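Local coordinates for protein BauA (Acinetobacter baumannii, PDB 6HCP) that probably imports ferric preacinetobactin across the outer membrane as a TonB-dependent siderophore receptor, at residues 106-110 / 529-535; 580-586 / 604-609. All blocks are in the same frame, centred on the assembly; numbering follows the deposited sequence.

Contact 1: residues 106-110 / 529-535. With C8E ((hydroxyethyloxy)tri(ethyloxy)octane), chain B; EDO (1,2-ethanediol), chain S.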
ATOM      1  N   ILE A 106      28.525 -12.555  -8.543  1.00 22.51           N
ATOM      2  CA  ILE A 106      29.310 -12.519  -7.319  1.00 21.19           C
ATOM      3  C   ILE A 106      30.630 -11.800  -7.637  1.00 23.25           C
ATOM      4  O   ILE A 106      31.282 -12.122  -8.634  1.00 23.05           O
ATOM      5  CB  ILE A 106      29.535 -13.949  -6.770  1.00 23.71           C
ATOM      6  CG1 ILE A 106      28.210 -14.706  -6.591  1.00 25.15           C
ATOM      7  CG2 ILE A 106      30.326 -13.891  -5.479  1.00 24.74           C
ATOM      8  CD1 ILE A 106      28.351 -16.144  -6.162  1.00 26.69           C
ATOM      9  N   ARG A 107      30.973 -10.789  -6.827  1.00 22.61           N
ATOM     10  CA  ARG A 107      32.145  -9.950  -7.048  1.00 22.99           C
ATOM     11  C   ARG A 107      32.156  -9.422  -8.489  1.00 24.92           C
ATOM     12  O   ARG A 107      33.224  -9.228  -9.094  1.00 24.68           O
ATOM     13  CB  ARG A 107      33.428 -10.718  -6.724  1.00 22.45           C
ATOM     14  CG  ARG A 107      33.636 -10.883  -5.228  1.00 26.16           C
ATOM     15  CD  ARG A 107      35.033 -11.333  -4.840  1.00 25.45           C
ATOM     16  NE  ARG A 107      35.184 -11.288  -3.401  1.00 25.73           N
ATOM     17  CZ  ARG A 107      36.232 -11.743  -2.725  1.00 27.46           C
ATOM     18  NH1 ARG A 107      37.146 -12.496  -3.329  1.00 26.18           N
ATOM     19  NH2 ARG A 107      36.273 -11.547  -1.419  1.00 25.34           N
ATOM     20  N   GLY A 108      30.958  -9.149  -9.015  1.00 22.78           N
ATOM     21  CA  GLY A 108      30.787  -8.466 -10.276  1.00 21.72           C
ATOM     22  C   GLY A 108      30.975  -9.348 -11.496  1.00 21.42           C
ATOM     23  O   GLY A 108      31.000  -8.831 -12.620  1.00 24.32           O
ATOM     24  N   TYR A 109      31.071 -10.665 -11.303  1.00 20.99           N
ATOM     25  CA  TYR A 109      31.129 -11.618 -12.395  1.00 21.71           C
ATOM     26  C   TYR A 109      29.960 -12.603 -12.301  1.00 25.42           C
ATOM     27  O   TYR A 109      29.576 -13.010 -11.210  1.00 23.40           O
ATOM     28  CB  TYR A 109      32.425 -12.430 -12.350  1.00 23.29           C
ATOM     29  CG  TYR A 109      33.647 -11.661 -12.775  1.00 21.33           C
ATOM     30  CD1 TYR A 109      33.794 -11.207 -14.069  1.00 24.59           C
ATOM     31  CD2 TYR A 109      34.636 -11.360 -11.856  1.00 24.20           C
ATOM     32  CE1 TYR A 109      34.923 -10.513 -14.459  1.00 22.11           C
ATOM     33  CE2 TYR A 109      35.749 -10.626 -12.220  1.00 25.86           C
ATOM     34  CZ  TYR A 109      35.911 -10.240 -13.535  1.00 25.08           C
ATOM     35  OH  TYR A 109      37.049  -9.594 -13.921  1.00 30.47           O
ATOM     36  N   ALA A 110      29.486 -13.057 -13.458  1.00 23.34           N
ATOM     37  CA  ALA A 110      28.406 -14.035 -13.508  1.00 25.50           C
ATOM     38  C   ALA A 110      28.800 -15.263 -12.685  1.00 24.62           C
ATOM     39  O   ALA A 110      29.953 -15.694 -12.680  1.00 25.39           O
ATOM     40  CB  ALA A 110      28.097 -14.402 -14.941  1.00 27.16           C
ATOM     41  N   SER A 529      37.203  -7.039   3.111  1.00 30.58           N
ATOM     42  CA  SER A 529      38.116  -7.594   2.110  1.00 35.45           C
ATOM     43  C   SER A 529      38.217  -6.716   0.861  1.00 34.96           C
ATOM     44  O   SER A 529      37.311  -5.979   0.515  1.00 30.69           O
ATOM     45  CB  SER A 529      37.758  -9.012   1.759  1.00 39.13           C
ATOM     46  OG  SER A 529      36.392  -9.134   1.468  1.00 39.25           O
ATOM     47  N   ALA A 530      39.388  -6.814   0.225  1.00 28.35           N
ATOM     48  CA  ALA A 530      39.704  -6.126  -0.990  1.00 28.13           C
ATOM     49  C   ALA A 530      40.236  -7.155  -1.989  1.00 28.62           C
ATOM     50  O   ALA A 530      40.969  -8.070  -1.619  1.00 28.56           O
ATOM     51  CB  ALA A 530      40.706  -5.043  -0.723  1.00 32.60           C
ATOM     52  N   PHE A 531      39.854  -7.007  -3.253  1.00 27.03           N
ATOM     53  CA  PHE A 531      40.223  -7.980  -4.243  1.00 26.28           C
ATOM     54  C   PHE A 531      40.460  -7.291  -5.581  1.00 24.23           C
ATOM     55  O   PHE A 531      39.931  -6.230  -5.861  1.00 23.44           O
ATOM     56  CB  PHE A 531      39.143  -9.060  -4.372  1.00 28.01           C
ATOM     57  CG  PHE A 531      37.811  -8.545  -4.864  1.00 27.12           C
ATOM     58  CD1 PHE A 531      37.564  -8.367  -6.214  1.00 28.51           C
ATOM     59  CD2 PHE A 531      36.792  -8.267  -3.970  1.00 27.35           C
ATOM     60  CE1 PHE A 531      36.331  -7.905  -6.657  1.00 28.47           C
ATOM     61  CE2 PHE A 531      35.565  -7.802  -4.411  1.00 28.19           C
ATOM     62  CZ  PHE A 531      35.328  -7.642  -5.759  1.00 28.97           C
ATOM     63  N   GLU A 532      41.264  -7.955  -6.407  1.00 26.32           N
ATOM     64  CA  GLU A 532      41.386  -7.646  -7.806  1.00 27.35           C
ATOM     65  C   GLU A 532      41.294  -8.963  -8.572  1.00 27.91           C
ATOM     66  O   GLU A 532      42.002  -9.929  -8.249  1.00 25.47           O
ATOM     67  CB  GLU A 532      42.703  -6.931  -8.121  1.00 27.09           C
ATOM     68  CG  GLU A 532      42.920  -6.736  -9.606  1.00 31.08           C
ATOM     69  CD  GLU A 532      44.179  -5.960  -9.970  1.00 37.23           C
ATOM     70  OE1 GLU A 532      44.228  -4.753  -9.681  1.00 35.43           O
ATOM     71  OE2 GLU A 532      45.113  -6.583 -10.471  1.00 45.55           O
ATOM     72  N   ILE A 533      40.354  -9.018  -9.521  1.00 23.75           N
ATOM     73  CA  ILE A 533      40.142 -10.233 -10.292  1.00 25.65           C
ATOM     74  C   ILE A 533      40.189  -9.838 -11.769  1.00 27.92           C
ATOM     75  O   ILE A 533      39.316  -9.074 -12.204  1.00 31.10           O
ATOM     76  CB  ILE A 533      38.791 -10.886  -9.970  1.00 24.02           C
ATOM     77  CG1 ILE A 533      38.648 -11.262  -8.495  1.00 27.82           C
ATOM     78  CG2 ILE A 533      38.554 -12.084 -10.878  1.00 24.91           C
ATOM     79  CD1 ILE A 533      37.213 -11.502  -8.061  1.00 29.34           C
ATOM     80  N   THR A 534      41.057 -10.500 -12.538  1.00 23.63           N
ATOM     81  CA  THR A 534      41.105 -10.317 -13.981  1.00 25.50           C
ATOM     82  C   THR A 534      40.515 -11.538 -14.665  1.00 24.61           C
ATOM     83  O   THR A 534      40.881 -12.663 -14.361  1.00 27.62           O
ATOM     84  CB  THR A 534      42.531 -10.022 -14.478  1.00 28.88           C
ATOM     85  OG1 THR A 534      43.374 -11.105 -14.089  1.00 29.59           O
ATOM     86  CG2 THR A 534      43.058  -8.718 -13.925  1.00 29.86           C
ATOM     87  N   LYS A 535      39.681 -11.287 -15.685  1.00 24.33           N
ATOM     88  CA  LYS A 535      39.056 -12.360 -16.439  1.00 22.47           C
ATOM     89  C   LYS A 535      39.325 -12.131 -17.924  1.00 26.00           C
ATOM     90  O   LYS A 535      38.959 -11.096 -18.486  1.00 24.20           O
ATOM     91  CB  LYS A 535      37.544 -12.422 -16.197  1.00 23.27           C
ATOM     92  CG  LYS A 535      36.832 -13.541 -16.945  1.00 24.98           C
ATOM     93  CD  LYS A 535      35.310 -13.634 -16.650  1.00 25.63           C
ATOM     94  CE  LYS A 535      34.708 -14.989 -16.923  1.00 27.05           C
ATOM     95  NZ  LYS A 535      34.715 -15.346 -18.363  1.00 30.74           N
TER
HETATM   96  C1  C8E B 830      38.642   0.146  -5.154  1.00 63.96           C
HETATM   97  C2  C8E B 830      39.135  -1.280  -5.013  1.00 62.74           C
HETATM   98  C3  C8E B 830      40.488  -1.385  -4.312  1.00 63.03           C
HETATM   99  C4  C8E B 830      41.197  -2.705  -4.595  1.00 52.66           C
HETATM  100  C5  C8E B 830      42.603  -2.451  -5.123  1.00 63.19           C
HETATM  101  C6  C8E B 830      43.340  -3.759  -5.374  1.00 68.72           C
HETATM  102  C7  C8E B 830      43.157  -4.750  -4.224  1.00 64.97           C
HETATM  103  C8  C8E B 830      44.173  -5.883  -4.314  1.00 63.00           C
HETATM  104  O9  C8E B 830      44.181  -6.598  -3.084  1.00 55.86           O
HETATM  105  C10 C8E B 830      45.019  -7.760  -3.144  1.00 61.03           C
HETATM  106  C11 C8E B 830      46.376  -7.518  -2.466  1.00 87.77           C
HETATM  107  O12 C8E B 830      47.161  -8.725  -2.427  1.00 92.53           O
HETATM  108  C13 C8E B 830      48.169  -8.743  -1.409  1.00 72.16           C
HETATM  109  C14 C8E B 830      48.572 -10.184  -1.127  1.00 73.75           C
HETATM  110  O15 C8E B 830      48.057 -11.076  -2.128  1.00 70.54           O
HETATM  111  C16 C8E B 830      49.093 -11.730  -2.873  1.00 75.86           C
HETATM  112  C17 C8E B 830      48.946 -13.248  -2.840  1.00 63.16           C
HETATM  113  O18 C8E B 830      49.151 -13.774  -1.519  1.00 63.87           O
HETATM  114  C19 C8E B 830      50.487 -14.236  -1.305  1.00 73.15           C
HETATM  115  C20 C8E B 830      50.538 -15.067  -0.035  1.00 64.51           C
HETATM  116  O21 C8E B 830      49.195 -15.489   0.203  1.00 60.24           O
HETATM  117  C1  EDO S 816      45.495 -11.329  -9.982  1.00 43.62           C
HETATM  118  O1  EDO S 816      46.905 -11.272 -10.208  1.00 45.12           O
HETATM  119  C2  EDO S 816      45.000  -9.913  -9.937  1.00 40.90           C
HETATM  120  O2  EDO S 816      45.366  -9.301 -11.177  1.00 51.86           O

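Contact 2: residues 580-586 / 604-609. With C8E ((hydroxyethyloxy)tri(ethyloxy)octane), chain C.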
ATOM      1  N   GLY A 580      25.946  -5.230   4.607  1.00 26.61           N
ATOM      2  CA  GLY A 580      27.221  -4.650   4.296  1.00 28.21           C
ATOM      3  C   GLY A 580      27.150  -3.650   3.160  1.00 27.93           C
ATOM      4  O   GLY A 580      26.061  -3.309   2.633  1.00 26.52           O
ATOM      5  N   PHE A 581      28.339  -3.193   2.791  1.00 24.61           N
ATOM      6  CA  PHE A 581      28.574  -2.181   1.769  1.00 29.08           C
ATOM      7  C   PHE A 581      29.701  -2.682   0.866  1.00 28.65           C
ATOM      8  O   PHE A 581      30.680  -3.260   1.344  1.00 26.68           O
ATOM      9  CB  PHE A 581      28.983  -0.841   2.392  1.00 34.02           C
ATOM     10  CG  PHE A 581      28.029  -0.338   3.446  1.00 40.45           C
ATOM     11  CD1 PHE A 581      28.083  -0.823   4.745  1.00 43.24           C
ATOM     12  CD2 PHE A 581      27.026   0.566   3.125  1.00 50.19           C
ATOM     13  CE1 PHE A 581      27.134  -0.444   5.686  1.00 53.33           C
ATOM     14  CE2 PHE A 581      26.130   1.006   4.090  1.00 46.70           C
ATOM     15  CZ  PHE A 581      26.146   0.454   5.350  1.00 46.32           C
ATOM     16  N   THR A 582      29.549  -2.462  -0.443  1.00 30.06           N
ATOM     17  CA  THR A 582      30.625  -2.747  -1.376  1.00 28.17           C
ATOM     18  C   THR A 582      30.809  -1.599  -2.366  1.00 32.17           C
ATOM     19  O   THR A 582      29.861  -0.909  -2.714  1.00 31.12           O
ATOM     20  CB  THR A 582      30.359  -4.012  -2.188  1.00 33.33           C
ATOM     21  OG1 THR A 582      29.053  -3.828  -2.752  1.00 36.64           O
ATOM     22  CG2 THR A 582      30.488  -5.277  -1.370  1.00 29.12           C
ATOM     23  N   TYR A 583      32.071  -1.383  -2.742  1.00 27.82           N
ATOM     24  CA  TYR A 583      32.444  -0.609  -3.906  1.00 31.57           C
ATOM     25  C   TYR A 583      33.133  -1.548  -4.903  1.00 28.80           C
ATOM     26  O   TYR A 583      34.029  -2.307  -4.530  1.00 27.51           O
ATOM     27  CB  TYR A 583      33.406   0.529  -3.550  1.00 35.15           C
ATOM     28  CG  TYR A 583      33.958   1.247  -4.760  1.00 41.63           C
ATOM     29  CD1 TYR A 583      33.147   2.070  -5.538  1.00 50.82           C
ATOM     30  CD2 TYR A 583      35.246   0.988  -5.221  1.00 53.22           C
ATOM     31  CE1 TYR A 583      33.597   2.600  -6.740  1.00 52.63           C
ATOM     32  CE2 TYR A 583      35.724   1.545  -6.398  1.00 52.81           C
ATOM     33  CZ  TYR A 583      34.897   2.353  -7.160  1.00 57.95           C
ATOM     34  OH  TYR A 583      35.389   2.924  -8.301  1.00 67.13           O
ATOM     35  N   LEU A 584      32.644  -1.535  -6.140  1.00 25.77           N
ATOM     36  CA  LEU A 584      33.172  -2.356  -7.217  1.00 27.47           C
ATOM     37  C   LEU A 584      33.553  -1.453  -8.387  1.00 31.23           C
ATOM     38  O   LEU A 584      32.765  -0.580  -8.785  1.00 28.26           O
ATOM     39  CB  LEU A 584      32.082  -3.351  -7.618  1.00 27.81           C
ATOM     40  CG  LEU A 584      32.372  -4.206  -8.843  1.00 30.39           C
ATOM     41  CD1 LEU A 584      33.415  -5.256  -8.504  1.00 34.01           C
ATOM     42  CD2 LEU A 584      31.099  -4.861  -9.338  1.00 32.76           C
ATOM     43  N   ASP A 585      34.730  -1.721  -8.957  1.00 26.06           N
ATOM     44  CA  ASP A 585      35.190  -1.066 -10.160  1.00 27.44           C
ATOM     45  C   ASP A 585      35.403  -2.136 -11.225  1.00 26.47           C
ATOM     46  O   ASP A 585      36.466  -2.759 -11.279  1.00 25.77           O
ATOM     47  CB  ASP A 585      36.474  -0.278  -9.881  1.00 35.05           C
ATOM     48  CG  ASP A 585      37.054   0.375 -11.115  1.00 43.20           C
ATOM     49  OD1 ASP A 585      36.238   0.791 -11.951  1.00 44.75           O
ATOM     50  OD2 ASP A 585      38.293   0.258 -11.311  1.00 56.27           O
ATOM     51  N   PRO A 586      34.363  -2.448 -12.035  1.00 25.84           N
ATOM     52  CA  PRO A 586      34.436  -3.504 -13.037  1.00 25.77           C
ATOM     53  C   PRO A 586      34.789  -2.894 -14.396  1.00 27.52           C
ATOM     54  O   PRO A 586      33.952  -2.207 -14.997  1.00 25.94           O
ATOM     55  CB  PRO A 586      33.012  -4.079 -13.008  1.00 25.12           C
ATOM     56  CG  PRO A 586      32.136  -2.894 -12.656  1.00 26.76           C
ATOM     57  CD  PRO A 586      33.012  -1.857 -11.979  1.00 25.78           C
ATOM     58  N   VAL A 604      26.183  -4.593 -13.803  1.00 21.54           N
ATOM     59  CA  VAL A 604      26.460  -4.583 -12.378  1.00 22.21           C
ATOM     60  C   VAL A 604      26.577  -3.147 -11.881  1.00 23.56           C
ATOM     61  O   VAL A 604      27.128  -2.292 -12.560  1.00 26.40           O
ATOM     62  CB  VAL A 604      27.714  -5.399 -12.024  1.00 25.03           C
ATOM     63  CG1 VAL A 604      27.461  -6.877 -12.251  1.00 29.92           C
ATOM     64  CG2 VAL A 604      28.940  -4.904 -12.771  1.00 30.13           C
ATOM     65  N   PRO A 605      26.121  -2.870 -10.644  1.00 24.95           N
ATOM     66  CA  PRO A 605      26.293  -1.555 -10.033  1.00 24.91           C
ATOM     67  C   PRO A 605      27.689  -1.445  -9.421  1.00 24.56           C
ATOM     68  O   PRO A 605      28.247  -2.452  -8.971  1.00 24.13           O
ATOM     69  CB  PRO A 605      25.230  -1.536  -8.925  1.00 23.87           C
ATOM     70  CG  PRO A 605      25.084  -2.976  -8.534  1.00 25.74           C
ATOM     71  CD  PRO A 605      25.301  -3.767  -9.810  1.00 24.68           C
ATOM     72  N   LYS A 606      28.196  -0.215  -9.307  1.00 24.69           N
ATOM     73  CA  LYS A 606      29.479   0.004  -8.646  1.00 22.79           C
ATOM     74  C   LYS A 606      29.321   0.077  -7.124  1.00 26.74           C
ATOM     75  O   LYS A 606      30.222  -0.299  -6.407  1.00 26.71           O
ATOM     76  CB  LYS A 606      30.147   1.272  -9.171  1.00 25.48           C
ATOM     77  CG  LYS A 606      30.635   1.119 -10.603  1.00 28.15           C
ATOM     78  CD  LYS A 606      31.307   2.360 -11.143  1.00 35.12           C
ATOM     79  CE  LYS A 606      32.755   2.480 -10.753  1.00 47.17           C
ATOM     80  NZ  LYS A 606      33.460   3.328 -11.742  1.00 49.42           N
ATOM     81  N   ASN A 607      28.148   0.484  -6.652  1.00 24.33           N
ATOM     82  CA  ASN A 607      27.928   0.640  -5.200  1.00 23.86           C
ATOM     83  C   ASN A 607      26.724  -0.211  -4.789  1.00 25.03           C
ATOM     84  O   ASN A 607      25.676  -0.077  -5.383  1.00 25.90           O
ATOM     85  CB  ASN A 607      27.695   2.101  -4.806  1.00 26.10           C
ATOM     86  CG  ASN A 607      28.804   3.036  -5.274  1.00 34.16           C
ATOM     87  OD1 ASN A 607      29.958   2.658  -5.289  1.00 40.80           O
ATOM     88  ND2 ASN A 607      28.501   4.310  -5.416  1.00 48.71           N
ATOM     89  N   GLN A 608      26.842  -0.904  -3.650  1.00 24.26           N
ATOM     90  CA  GLN A 608      25.709  -1.580  -3.023  1.00 25.64           C
ATOM     91  C   GLN A 608      25.765  -1.364  -1.517  1.00 27.73           C
ATOM     92  O   GLN A 608      26.836  -1.388  -0.906  1.00 29.29           O
ATOM     93  CB  GLN A 608      25.718  -3.084  -3.279  1.00 28.70           C
ATOM     94  CG  GLN A 608      25.559  -3.489  -4.729  1.00 28.86           C
ATOM     95  CD  GLN A 608      25.150  -4.944  -4.812  1.00 36.26           C
ATOM     96  OE1 GLN A 608      24.471  -5.455  -3.935  1.00 43.23           O
ATOM     97  NE2 GLN A 608      25.784  -5.677  -5.699  1.00 36.94           N
ATOM     98  N   ALA A 609      24.585  -1.192  -0.928  1.00 24.80           N
ATOM     99  CA  ALA A 609      24.415  -1.171   0.510  1.00 26.25           C
ATOM    100  C   ALA A 609      23.161  -1.972   0.853  1.00 27.08           C
ATOM    101  O   ALA A 609      22.094  -1.749   0.257  1.00 25.74           O
ATOM    102  CB  ALA A 609      24.270   0.248   0.992  1.00 29.07           C
TER
HETATM  103  C1  C8E C 827      33.911  -0.556   2.529  1.00 60.20           C
HETATM  104  C2  C8E C 827      33.041   0.655   2.308  1.00 63.07           C
HETATM  105  C3  C8E C 827      32.288   0.583   0.983  1.00 54.75           C
HETATM  106  C4  C8E C 827      31.372   1.799   0.842  1.00 63.17           C
HETATM  107  C5  C8E C 827      30.460   1.709  -0.377  1.00 64.66           C
HETATM  108  C6  C8E C 827      29.222   2.588  -0.218  1.00 58.87           C
HETATM  109  C7  C8E C 827      28.179   2.262  -1.281  1.00 61.68           C
HETATM  110  C8  C8E C 827      26.766   2.747  -0.916  1.00 50.90           C
HETATM  111  O9  C8E C 827      26.026   3.119  -2.073  1.00 48.35           O
HETATM  112  C10 C8E C 827      24.654   2.706  -2.150  1.00 41.83           C
HETATM  113  C11 C8E C 827      24.007   3.139  -3.455  1.00 47.66           C
HETATM  114  O12 C8E C 827      23.270   4.360  -3.366  1.00 53.96           O
HETATM  115  C13 C8E C 827      23.776   5.381  -4.278  1.00 79.35           C
HETATM  116  C14 C8E C 827      22.797   5.741  -5.420  1.00 87.85           C
HETATM  117  O15 C8E C 827      23.394   6.091  -6.708  1.00 78.65           O
HETATM  118  C16 C8E C 827      22.442   6.057  -7.824  1.00 42.91           C
HETATM  119  C17 C8E C 827      23.017   6.319  -9.252  1.00 43.03           C
HETATM  120  O18 C8E C 827      21.869   6.492 -10.146  1.00 38.71           O
HETATM  121  O   HOH W   1      29.414  -2.876  -5.356  1.00 39.98           O

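Contact 1: residues 106-110 / 529-535
Ser529 OG stands 3.8 Å from Arg107 NH2, where the plug domain meets the inner wall of the beta-barrel. The two groups are neighbours by way of a shared acid. Glu564 accepts a hydrogen bond from Ser529 OG and forms a salt bridge with Arg107 NH2, and Glu514 is a second acidic partner of that nitrogen.

Phe531 comes next and lies under the arginine. Arg107 CD sits 3.6 Å from the ring centroid, only 13° off the ring normal, in a CH-pi contact. Extended from CG to NE, the Arg107 chain passes over this face, with CB near Phe531 CZ and NE near Phe531 CD2. The guanidinium follows at 19° to the ring plane, with Phe531 CD2 over one of its faces, toward the rim.

Ile533 touches both plug residues. Its CD1 meets Arg107 CD at 3.9 Å. Its CG2 branch is 3.4 Å from Tyr109 CE2. Its carbonyl takes the one hydrogen bond between the segments, from Tyr109 OH at 2.9 Å. The hydroxyl reaches Ile533 O from above the carbonyl plane, 47° out of it.

Lys535 closes the row with its aliphatic part. CB and CD lie along the tyrosine ring, with CB 3.7 Å from Tyr109 CE1, and the chain then leads off.

Arg107 and Tyr109 are both carried by the type I' turn from Ile106 to Tyr109, which projects them at the wall of strand 524-541. The contact therefore combines CH-pi and aliphatic packing with a buried, acid-paired charge. Glu564 and Glu514 probably offset the charge of the guanidinium and hold its end in place, and the phenol-to-carbonyl bond fixes the tyrosine end against the barrel.

Contact 2: residues 580-586 / 604-609
Lys606 O is gripped by two donors. Leu584 N gives it the shortest hydrogen bond between the segments, 2.7 Å and in the carbonyl plane. A water gives it the other, and the same water also donates to Thr582 OG1. The segments belong to an antiparallel beta-hairpin of the transmembrane barrel, strands 575-590 and 599-618.

Thr582 and Gln608 form the hydrogen-bonded pair. Thr582 N binds Gln608 O at 3.0 Å, and Gln608 N returns a longer bond to Thr582 O. Their side chains lie side by side, with Thr582 OG1 3.5 Å from Gln608 CB. This face looks toward the plug: Thr582 OG1 is also hydrogen-bonded to Pro89 O, and Gln608 touches Tyr92.

Phe581 and Ala609 make a non-hydrogen-bonded pair on the other face, as do Tyr583 and Asn607. Phe581 CD2 rests 3.5 Å from Ala609 CB. Detergent lies along this face. The chain C detergent molecule brings its C3 to 3.9 Å from Phe581 CB and passes close to Asn607 CB, which is consistent with a surface facing the membrane.

Ahead of Asn607, residues 604-606 are no longer in strand form, though Lys606 O still takes the bond from Leu584 N. Side chains add to the contact here. Leu584 CD2 and Pro586 CG both approach Val604 CG2, the proline at 3.8 Å. Lys606 runs beside Tyr583, pointing the same way, and its CE comes 3.6 Å from Tyr583 OH. Tyr583 has CG anti to its backbone N (chi1 173°), which lays the ring along the strand toward the lysine. The lysine chain bends at chi3 (83°), and its amine forms a long salt bridge, Lys606 NZ to Asp585 OD1 at 3.8 Å.

The centres of the two contacts lie about 11 Å apart, on the same side of the centre of the chain. Contact 1 joins the plug to barrel strand 524-541. Contact 2 pairs strands 575-590 and 599-618 further round the same wall. Strand 549-569 lies between them and pairs with both 524-541 and 575-590. In sequence, both segments of contact 1 precede those of contact 2. The plug turn touches contact 2 where Gly108 CA packs 3.7 Å from Leu584 CD2. Within the barrel, Phe531 CZ meets Leu584 CD1. One short turn of the plug thus rests against several neighbouring barrel strands, as expected for a plug seated within its barrel.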